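Local atomic coordinates of glycosyl hydrolase family 2, TIM barrel domain protein (Parabacteroides merdae ATCC 43184, PDB entry 6DXU), a protein that is a gut-bacterial beta-glucuronidase of glycoside hydrolase family 2, and so probably hydrolyses glucuronides by releasing glucuronic acid. Residues D518-R523 / R790-Y795; E616-P621 / L783-G788; D78-D83 / P607-K612. All blocks are in the same frame, centred on the assembly; numbering follows the deposited sequence.

Contact 1 of 3, residues D518-R523 / R790-Y795. With BCN (bicine), chain L.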
loop_
_atom_site.group_PDB
_atom_site.type_symbol
_atom_site.label_atom_id
_atom_site.label_comp_id
_atom_site.label_asym_id
_atom_site.label_seq_id
_atom_site.Cartn_x
_atom_site.Cartn_y
_atom_site.Cartn_z
ATOM N N ASP D 518 45.490 19.057 8.792
ATOM C CA ASP D 518 45.012 20.111 7.896
ATOM C C ASP D 518 46.099 21.139 7.635
ATOM O O ASP D 518 46.832 21.531 8.550
ATOM C CB ASP D 518 43.821 20.853 8.480
ATOM C CG ASP D 518 42.560 20.034 8.471
ATOM O OD1 ASP D 518 42.403 19.228 9.406
ATOM O OD2 ASP D 518 41.736 20.207 7.543
ATOM N N SER D 519 46.162 21.623 6.394
ATOM C CA SER D 519 46.996 22.777 6.081
ATOM C C SER D 519 46.248 23.699 5.130
ATOM O O SER D 519 45.776 23.272 4.070
ATOM C CB SER D 519 48.357 22.361 5.506
ATOM O OG SER D 519 48.275 21.691 4.258
ATOM N N HIS D 520 46.099 24.945 5.557
ATOM C CA HIS D 520 45.568 26.032 4.741
ATOM C C HIS D 520 46.617 26.379 3.702
ATOM O O HIS D 520 47.654 26.960 4.039
ATOM C CB HIS D 520 45.257 27.205 5.670
ATOM C CG HIS D 520 44.448 28.311 5.055
ATOM N ND1 HIS D 520 43.399 28.091 4.187
ATOM C CD2 HIS D 520 44.499 29.653 5.246
ATOM C CE1 HIS D 520 42.860 29.248 3.847
ATOM N NE2 HIS D 520 43.518 30.215 4.466
ATOM N N ALA D 521 46.384 25.965 2.454
ATOM C CA ALA D 521 47.406 26.077 1.423
ATOM C C ALA D 521 47.874 27.517 1.298
ATOM O O ALA D 521 47.056 28.439 1.248
ATOM C CB ALA D 521 46.884 25.590 0.072
ATOM N N ARG D 522 49.194 27.700 1.261
ATOM C CA ARG D 522 49.921 28.963 1.151
ATOM C C ARG D 522 50.123 29.597 2.518
ATOM O O ARG D 522 50.714 30.682 2.589
ATOM C CB ARG D 522 49.253 29.983 0.208
ATOM C CG ARG D 522 49.074 29.452 -1.210
ATOM C CD ARG D 522 48.291 30.396 -2.129
ATOM N NE ARG D 522 48.329 29.872 -3.495
ATOM C CZ ARG D 522 49.332 30.098 -4.349
ATOM N NH1 ARG D 522 50.369 30.851 -3.995
ATOM N NH2 ARG D 522 49.305 29.564 -5.562
ATOM N N ARG D 523 49.670 28.975 3.604
ATOM C CA ARG D 523 49.988 29.486 4.932
ATOM C C ARG D 523 51.226 28.788 5.472
ATOM O O ARG D 523 51.306 27.554 5.460
ATOM C CB ARG D 523 48.828 29.297 5.901
ATOM C CG ARG D 523 49.129 29.793 7.308
ATOM C CD ARG D 523 47.973 29.493 8.259
ATOM N NE ARG D 523 46.833 30.391 8.060
ATOM C CZ ARG D 523 45.617 30.175 8.550
ATOM N NH1 ARG D 523 45.366 29.077 9.262
ATOM N NH2 ARG D 523 44.639 31.051 8.323
ATOM N N ARG D 790 35.433 33.508 -1.517
ATOM C CA ARG D 790 35.032 34.890 -1.257
ATOM C C ARG D 790 35.027 35.221 0.221
ATOM O O ARG D 790 34.958 36.400 0.569
ATOM C CB ARG D 790 33.653 35.191 -1.856
ATOM C CG ARG D 790 32.481 34.460 -1.217
ATOM C CD ARG D 790 31.194 34.797 -1.954
ATOM N NE ARG D 790 30.043 34.099 -1.382
ATOM C CZ ARG D 790 29.382 34.507 -0.305
ATOM N NH1 ARG D 790 29.747 35.632 0.307
ATOM N NH2 ARG D 790 28.349 33.802 0.157
ATOM N N LYS D 791 35.071 34.212 1.089
ATOM C CA LYS D 791 35.367 34.383 2.508
ATOM C C LYS D 791 36.467 33.392 2.851
ATOM O O LYS D 791 36.317 32.193 2.596
ATOM C CB LYS D 791 34.129 34.150 3.376
ATOM C CG LYS D 791 33.062 35.234 3.211
ATOM C CD LYS D 791 31.899 35.063 4.194
ATOM C CE LYS D 791 30.867 36.171 3.981
ATOM N NZ LYS D 791 29.712 36.043 4.887
ATOM N N VAL D 792 37.587 33.884 3.373
ATOM C CA VAL D 792 38.769 33.035 3.544
ATOM C C VAL D 792 39.650 33.649 4.622
ATOM O O VAL D 792 39.782 34.873 4.706
ATOM C CB VAL D 792 39.527 32.864 2.207
ATOM C CG1 VAL D 792 40.181 34.199 1.759
ATOM C CG2 VAL D 792 40.579 31.747 2.308
ATOM N N GLN D 793 40.245 32.798 5.454
ATOM C CA GLN D 793 41.233 33.276 6.414
ATOM C C GLN D 793 42.503 33.661 5.674
ATOM O O GLN D 793 42.875 33.027 4.685
ATOM C CB GLN D 793 41.550 32.203 7.463
ATOM C CG GLN D 793 40.509 32.032 8.556
ATOM C CD GLN D 793 40.942 30.999 9.586
ATOM O OE1 GLN D 793 42.127 30.696 9.694
ATOM N NE2 GLN D 793 39.982 30.431 10.326
ATOM N N ALA D 794 43.154 34.728 6.134
ATOM C CA ALA D 794 44.396 35.150 5.507
ATOM C C ALA D 794 45.469 34.076 5.672
ATOM O O ALA D 794 45.471 33.311 6.639
ATOM C CB ALA D 794 44.884 36.469 6.118
ATOM N N TYR D 795 46.377 34.016 4.711
ATOM C CA TYR D 795 47.583 33.203 4.827
ATOM C C TYR D 795 48.768 34.158 4.911
ATOM O O TYR D 795 49.105 34.823 3.928
ATOM C CB TYR D 795 47.722 32.208 3.677
ATOM C CG TYR D 795 47.135 32.640 2.351
ATOM C CD1 TYR D 795 45.763 32.488 2.068
ATOM C CD2 TYR D 795 47.948 33.163 1.374
ATOM C CE1 TYR D 795 45.246 32.881 0.823
ATOM C CE2 TYR D 795 47.452 33.547 0.163
ATOM C CZ TYR D 795 46.106 33.410 -0.111
ATOM O OH TYR D 795 45.613 33.798 -1.335
HETATM N N1 BCN L . 41.484 27.316 12.953
HETATM C C1 BCN L . 41.355 27.978 14.237
HETATM C C2 BCN L . 41.139 29.472 14.005
HETATM O O21 BCN L . 41.338 29.955 12.861
HETATM O O22 BCN L . 40.768 30.214 14.955
HETATM C C3 BCN L . 42.871 26.888 12.799
HETATM C C4 BCN L . 43.775 28.059 12.405
HETATM O O4 BCN L . 43.263 28.699 11.267
HETATM C C5 BCN L . 40.642 26.119 12.961
HETATM C C6 BCN L . 39.303 26.400 12.281
HETATM O O6 BCN L . 39.445 27.520 11.448
HETATM O O HOH W 1 48.081 33.017 8.314
#

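Contact 2 of 3, residues E616-P621 / L783-G788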
loop_
_atom_site.group_PDB
_atom_site.type_symbol
_atom_site.label_atom_id
_atom_site.label_comp_id
_atom_site.label_asym_id
_atom_site.label_seq_id
_atom_site.Cartn_x
_atom_site.Cartn_y
_atom_site.Cartn_z
ATOM N N GLU D 616 45.554 20.814 -3.424
ATOM C CA GLU D 616 44.373 21.657 -3.285
ATOM C C GLU D 616 43.235 21.126 -4.155
ATOM O O GLU D 616 43.438 20.338 -5.085
ATOM C CB GLU D 616 44.683 23.109 -3.683
ATOM C CG GLU D 616 45.821 23.783 -2.868
ATOM C CD GLU D 616 46.022 25.242 -3.279
ATOM O OE1 GLU D 616 45.038 26.008 -3.217
ATOM O OE2 GLU D 616 47.145 25.613 -3.688
ATOM N N ARG D 617 42.025 21.608 -3.866
ATOM C CA ARG D 617 40.819 21.091 -4.502
ATOM C C ARG D 617 40.784 21.366 -6.000
ATOM O O ARG D 617 39.953 20.777 -6.705
ATOM C CB ARG D 617 39.585 21.679 -3.785
ATOM C CG ARG D 617 38.274 20.960 -4.052
ATOM C CD ARG D 617 37.173 21.469 -3.109
ATOM N NE ARG D 617 35.858 20.887 -3.383
ATOM C CZ ARG D 617 34.843 21.565 -3.918
ATOM N NH1 ARG D 617 34.986 22.856 -4.241
ATOM N NH2 ARG D 617 33.681 20.953 -4.128
ATOM N N ASP D 618 41.685 22.216 -6.511
ATOM C CA ASP D 618 41.783 22.504 -7.934
ATOM C C ASP D 618 42.998 21.847 -8.596
ATOM O O ASP D 618 43.355 22.221 -9.721
ATOM C CB ASP D 618 41.817 24.020 -8.151
ATOM C CG ASP D 618 43.089 24.666 -7.606
ATOM O OD1 ASP D 618 43.943 23.963 -7.008
ATOM O OD2 ASP D 618 43.218 25.895 -7.756
ATOM N N PHE D 619 43.643 20.895 -7.925
ATOM C CA PHE D 619 44.832 20.131 -8.358
ATOM C C PHE D 619 46.153 20.845 -8.056
ATOM O O PHE D 619 47.213 20.292 -8.394
ATOM C CB PHE D 619 44.827 19.753 -9.855
ATOM C CG PHE D 619 43.797 18.724 -10.224
ATOM C CD1 PHE D 619 43.513 17.675 -9.360
ATOM C CD2 PHE D 619 43.127 18.795 -11.439
ATOM C CE1 PHE D 619 42.563 16.707 -9.694
ATOM C CE2 PHE D 619 42.179 17.830 -11.790
ATOM C CZ PHE D 619 41.901 16.782 -10.919
ATOM N N THR D 620 46.147 22.029 -7.462
ATOM C CA THR D 620 47.425 22.681 -7.168
ATOM C C THR D 620 48.137 21.909 -6.068
ATOM O O THR D 620 47.591 21.781 -4.966
ATOM C CB THR D 620 47.234 24.130 -6.735
ATOM O OG1 THR D 620 46.428 24.812 -7.700
ATOM C CG2 THR D 620 48.612 24.827 -6.627
ATOM N N PRO D 621 49.339 21.394 -6.304
ATOM C CA PRO D 621 50.040 20.667 -5.241
ATOM C C PRO D 621 50.381 21.594 -4.085
ATOM O O PRO D 621 50.762 22.750 -4.285
ATOM C CB PRO D 621 51.309 20.157 -5.937
ATOM C CG PRO D 621 51.092 20.372 -7.403
ATOM C CD PRO D 621 50.130 21.479 -7.544
ATOM N N LEU D 783 35.344 27.921 -5.066
ATOM C CA LEU D 783 36.125 26.793 -5.556
ATOM C C LEU D 783 36.590 25.875 -4.435
ATOM O O LEU D 783 37.072 24.772 -4.713
ATOM C CB LEU D 783 37.346 27.284 -6.343
ATOM C CG LEU D 783 37.063 28.164 -7.562
ATOM C CD1 LEU D 783 38.353 28.440 -8.317
ATOM C CD2 LEU D 783 35.995 27.530 -8.467
ATOM N N GLY D 784 36.464 26.296 -3.181
ATOM C CA GLY D 784 36.979 25.487 -2.089
ATOM C C GLY D 784 38.490 25.483 -1.991
ATOM O O GLY D 784 39.073 24.502 -1.513
ATOM N N THR D 785 39.142 26.546 -2.454
ATOM C CA THR D 785 40.589 26.701 -2.374
ATOM C C THR D 785 40.908 28.024 -1.692
ATOM O O THR D 785 40.088 28.940 -1.662
ATOM C CB THR D 785 41.249 26.704 -3.750
ATOM O OG1 THR D 785 40.761 27.835 -4.490
ATOM C CG2 THR D 785 40.966 25.381 -4.523
ATOM N N SER D 786 42.121 28.125 -1.150
ATOM C CA SER D 786 42.485 29.349 -0.444
ATOM C C SER D 786 42.623 30.554 -1.377
ATOM O O SER D 786 42.661 31.686 -0.879
ATOM C CB SER D 786 43.777 29.148 0.350
ATOM O OG SER D 786 44.845 28.815 -0.507
ATOM N N THR D 787 42.709 30.350 -2.694
ATOM C CA THR D 787 42.715 31.465 -3.641
ATOM C C THR D 787 41.448 31.512 -4.492
ATOM O O THR D 787 41.399 32.250 -5.484
ATOM C CB THR D 787 43.950 31.415 -4.550
ATOM O OG1 THR D 787 43.983 30.170 -5.257
ATOM C CG2 THR D 787 45.234 31.566 -3.720
ATOM N N GLY D 788 40.426 30.742 -4.132
ATOM C CA GLY D 788 39.169 30.748 -4.843
ATOM C C GLY D 788 37.991 30.821 -3.891
ATOM O O GLY D 788 37.001 30.106 -4.071
HETATM O O HOH W 2 43.371 25.559 -1.088
HETATM O O HOH W 3 45.375 28.408 -2.932
HETATM O O HOH W 4 41.745 23.383 -1.492
HETATM O O HOH W 5 42.204 28.832 -6.602
#

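Contact 3 of 3, residues D78-D83 / P607-K612. With NA (sodium ion), chain N.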
loop_
_atom_site.group_PDB
_atom_site.type_symbol
_atom_site.label_atom_id
_atom_site.label_comp_id
_atom_site.label_asym_id
_atom_site.label_seq_id
_atom_site.Cartn_x
_atom_site.Cartn_y
_atom_site.Cartn_z
ATOM N N ASP D 78 27.076 25.425 -3.893
ATOM C CA ASP D 78 26.593 25.685 -2.544
ATOM C C ASP D 78 27.252 24.800 -1.486
ATOM O O ASP D 78 27.108 25.090 -0.291
ATOM C CB ASP D 78 25.053 25.581 -2.478
ATOM C CG ASP D 78 24.505 24.143 -2.593
ATOM O OD1 ASP D 78 25.253 23.152 -2.714
ATOM O OD2 ASP D 78 23.263 24.013 -2.536
ATOM N N ALA D 79 27.994 23.757 -1.876
ATOM C CA ALA D 79 28.697 22.960 -0.867
ATOM C C ALA D 79 29.762 23.787 -0.156
ATOM O O ALA D 79 29.958 23.645 1.054
ATOM C CB ALA D 79 29.324 21.720 -1.499
ATOM N N VAL D 80 30.456 24.662 -0.882
ATOM C CA VAL D 80 31.509 25.478 -0.281
ATOM C C VAL D 80 31.104 26.927 -0.108
ATOM O O VAL D 80 31.841 27.681 0.549
ATOM C CB VAL D 80 32.829 25.393 -1.082
ATOM C CG1 VAL D 80 33.400 23.985 -1.018
ATOM C CG2 VAL D 80 32.630 25.828 -2.536
ATOM N N ASP D 81 29.957 27.339 -0.634
ATOM C CA ASP D 81 29.500 28.696 -0.377
ATOM C C ASP D 81 29.423 28.910 1.124
ATOM O O ASP D 81 28.763 28.131 1.828
ATOM C CB ASP D 81 28.140 28.979 -1.006
ATOM C CG ASP D 81 27.754 30.454 -0.880
ATOM O OD1 ASP D 81 27.330 30.867 0.219
ATOM O OD2 ASP D 81 27.964 31.210 -1.855
ATOM N N PRO D 82 30.082 29.940 1.657
ATOM C CA PRO D 82 30.205 30.053 3.117
ATOM C C PRO D 82 28.917 30.432 3.835
ATOM O O PRO D 82 28.883 30.335 5.068
ATOM C CB PRO D 82 31.268 31.153 3.291
ATOM C CG PRO D 82 31.104 32.023 2.054
ATOM C CD PRO D 82 30.823 31.004 0.948
ATOM N N ASP D 83 27.858 30.844 3.136
ATOM C CA ASP D 83 26.694 31.427 3.803
ATOM C C ASP D 83 25.434 30.564 3.727
ATOM O O ASP D 83 24.368 31.005 4.172
ATOM C CB ASP D 83 26.404 32.809 3.217
ATOM C CG ASP D 83 27.565 33.778 3.426
ATOM O OD1 ASP D 83 28.180 33.733 4.514
ATOM O OD2 ASP D 83 27.862 34.564 2.506
ATOM N N PRO D 607 36.086 27.807 4.364
ATOM C CA PRO D 607 34.842 27.251 4.916
ATOM C C PRO D 607 34.381 26.017 4.149
ATOM O O PRO D 607 34.448 25.971 2.918
ATOM C CB PRO D 607 33.840 28.411 4.767
ATOM C CG PRO D 607 34.703 29.658 4.838
ATOM C CD PRO D 607 36.010 29.268 4.149
ATOM N N TYR D 608 33.930 25.005 4.901
ATOM C CA TYR D 608 33.311 23.794 4.343
ATOM C C TYR D 608 34.271 22.970 3.492
ATOM O O TYR D 608 33.849 22.268 2.561
ATOM C CB TYR D 608 32.056 24.132 3.535
ATOM C CG TYR D 608 30.948 24.721 4.369
ATOM C CD1 TYR D 608 30.222 23.936 5.252
ATOM C CD2 TYR D 608 30.620 26.071 4.260
ATOM C CE1 TYR D 608 29.183 24.472 6.011
ATOM C CE2 TYR D 608 29.588 26.621 5.013
ATOM C CZ TYR D 608 28.878 25.821 5.881
ATOM O OH TYR D 608 27.854 26.371 6.611
ATOM N N VAL D 609 35.563 23.016 3.800
ATOM C CA VAL D 609 36.549 22.192 3.106
ATOM C C VAL D 609 37.422 21.513 4.146
ATOM O O VAL D 609 37.922 22.163 5.073
ATOM C CB VAL D 609 37.399 23.011 2.114
ATOM C CG1 VAL D 609 38.564 22.164 1.563
ATOM C CG2 VAL D 609 36.522 23.496 0.946
ATOM N N ASN D 610 37.554 20.199 4.025
ATOM C CA ASN D 610 38.527 19.443 4.796
ATOM C C ASN D 610 39.877 19.682 4.133
ATOM O O ASN D 610 40.085 19.275 2.987
ATOM C CB ASN D 610 38.152 17.962 4.812
ATOM C CG ASN D 610 39.093 17.119 5.672
ATOM O OD1 ASN D 610 40.320 17.279 5.621
ATOM N ND2 ASN D 610 38.524 16.199 6.449
ATOM N N GLN D 611 40.786 20.365 4.830
ATOM C CA GLN D 611 42.017 20.840 4.203
ATOM C C GLN D 611 43.226 19.967 4.532
ATOM O O GLN D 611 44.361 20.455 4.557
ATOM C CB GLN D 611 42.276 22.297 4.588
ATOM C CG GLN D 611 41.166 23.237 4.093
ATOM C CD GLN D 611 41.361 24.677 4.544
ATOM O OE1 GLN D 611 40.722 25.141 5.498
ATOM N NE2 GLN D 611 42.232 25.396 3.841
ATOM N N LYS D 612 43.015 18.674 4.763
ATOM C CA LYS D 612 44.132 17.773 5.026
ATOM C C LYS D 612 44.840 17.302 3.767
ATOM O O LYS D 612 45.866 16.617 3.869
ATOM C CB LYS D 612 43.630 16.557 5.810
ATOM C CG LYS D 612 43.177 16.883 7.211
ATOM C CD LYS D 612 42.670 15.615 7.918
ATOM C CE LYS D 612 42.272 15.910 9.350
ATOM N NZ LYS D 612 41.157 16.883 9.450
HETATM NA NA NA N . 27.893 25.550 2.296
HETATM O O HOH W 6 34.363 28.054 1.098
HETATM O O HOH W 7 27.300 28.897 6.923
HETATM O O HOH W 8 27.049 23.149 3.465
#

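Contact 1 of 3, residues D518-R523 / R790-Y795
Arg523 and Tyr795 mark the closest approach of the two backbones, with CA to CA 4.4 Å, where a type II turn from His520 to Arg523 comes up against the chain just beyond strand 791-793. The turn is closed by the bond from Arg523 N to His520 O; His520 and the far end of Arg523 reach the strand end, while Arg522 faces Tyr795. The His520 ring lies with Gln793 O close to its plane, and NE2 donates to that oxygen over 2.9 Å. The donor stands well above the carbonyl plane, so no lone pair is used, although the N-H points straight at the oxygen (166°). ND1 of the same ring is bonded to Gln611, which leaves the imidazole little freedom to rotate.

The site belongs to a bicine pocket between the TIM barrel domain and the C-terminal domain 5, to which the barrel gives Arg523 and the C-terminal domain Gln793, among others. A bend at chi3 (-75°) brings the Arg523 guanidinium nearly coplanar with the Gln793 amide. Its NH2 gives both hydrogens away, one to Gln793 OE1 on a lone pair at 2.9 Å and one to Ala794 O, also at 2.9 Å, while NH1 reaches bicine O4 at 2.9 Å. Gln793 NE2 adds weak bonds to O6 and O21 of the bicine. Next to these bonds, Tyr795 turns its ring edge toward the His520 face in an offset edge-to-face pair, centroids 6.0 Å apart, and Arg522 CB packs against Tyr795 CD2 at 3.6 Å.

Contact 2 of 3, residues E616-P621 / L783-G788
Arg617 meets Leu783 in an uncommon way: NH1 donates to the backbone oxygen of Leu783 over 2.9 Å, yet it stands 70° out of the carbonyl plane, with a C=O...N angle of only 106°. The oxygen itself lies near the guanidinium plane, so the larger departure is at the carbonyl. The arginine chain, extended from CG to NE, runs past Gly784. That glycine has a positive phi, and a CB on it would collide with Arg617 NH1. A salt bridge from Arg617 NE to Asp335 fixes the guanidinium from beyond this contact.

Apart from this one direct bond, the two loops, each built round a type I turn, are joined largely through water. Water 4 accepts from Arg617 N and donates to Gly784 O at 2.9 Å. Water 2 accepts from Ser786 N at 2.9 Å and donates to Glu616 OE1 at 2.7 Å, so a backbone N-H reaches the carboxylate indirectly. Alongside these bridges, the Thr785 methyl packs on Asp618, with CG2 lying 3.8 Å from Asp618 CG and the two side chains crossing at about a right angle. In Asp618, CG between backbone N and carbonyl carbon (chi1 67°) sets the carboxylate beside that methyl, and two bonds hold it there: OD1 receives both Thr620 N, in an Asx turn, and Thr620 OG1, from the same face of the carboxylate. Ser786 OG is probably bonded to Ala521 O. The loop before helix 623-632 and the C-terminal domain 5 thus meet through a wet, polar interface, in which water 2 is likely to share in carrying the charge of the buried Glu616 carboxylate.

Contact 3 of 3, residues D78-D83 / P607-K612
The loop 78-83 wraps a sodium ion against the Tyr608 ring, with Asp78 O as the first ligand, 2.7 Å from the ion. Ala79 follows, its O resting 3.3 Å from Tyr608 CB. Val80 turns CG1 to Val609 CG2 at 3.7 Å, an apolar touch, and its O shares water 6 with Pro607 O. Asp81 O is the second sodium ligand, at 2.8 Å, while its OD1 accepts from Asp83 N in an Asx turn that tightens the chain at Pro82. Pro82 lays CB against Pro607 CB at 4.0 Å, and its O is linked through water 7 to Tyr608 OH.

Tyr608 CG is anti to its carbonyl carbon (chi1 -65°), which swings the ring in beneath the ion; the sodium lies 3.3 Å above one face, offset toward the rim. Replacing Tyr608 by an alanine would probably uncover this side of the sodium and leave Pro82 O without its water-borne link to a hydroxyl. The ring also packs on Ile64 of a neighbouring subunit. With Val84 O and water 8 as further ligands, this is a sodium site built from backbone carbonyls of one loop of the sugar binding domain and a water.

In the fold
From the N terminus, the loop 78-83 in the sugar binding domain waits more than five hundred residues for 607-612, whose arrival closes contact 3. By then 518-523 has opened contact 1, so the two cross along the chain. Contact 2 opens at 616-621, just after contact 3 is closed, and ends at 783-788; it therefore lies wholly within the span of contact 1, which 790-795 completes. Salt bridges from Asp83 to Arg790 and from Asp518 to Lys612 join contacts 1 and 3, Ala521 O with Ser786 OG ties contact 1 to contact 2, and Gly784 packs on Val609, joining contacts 2 and 3. Together they hold the sugar binding domain, the barrel and the C-terminal domain to one another.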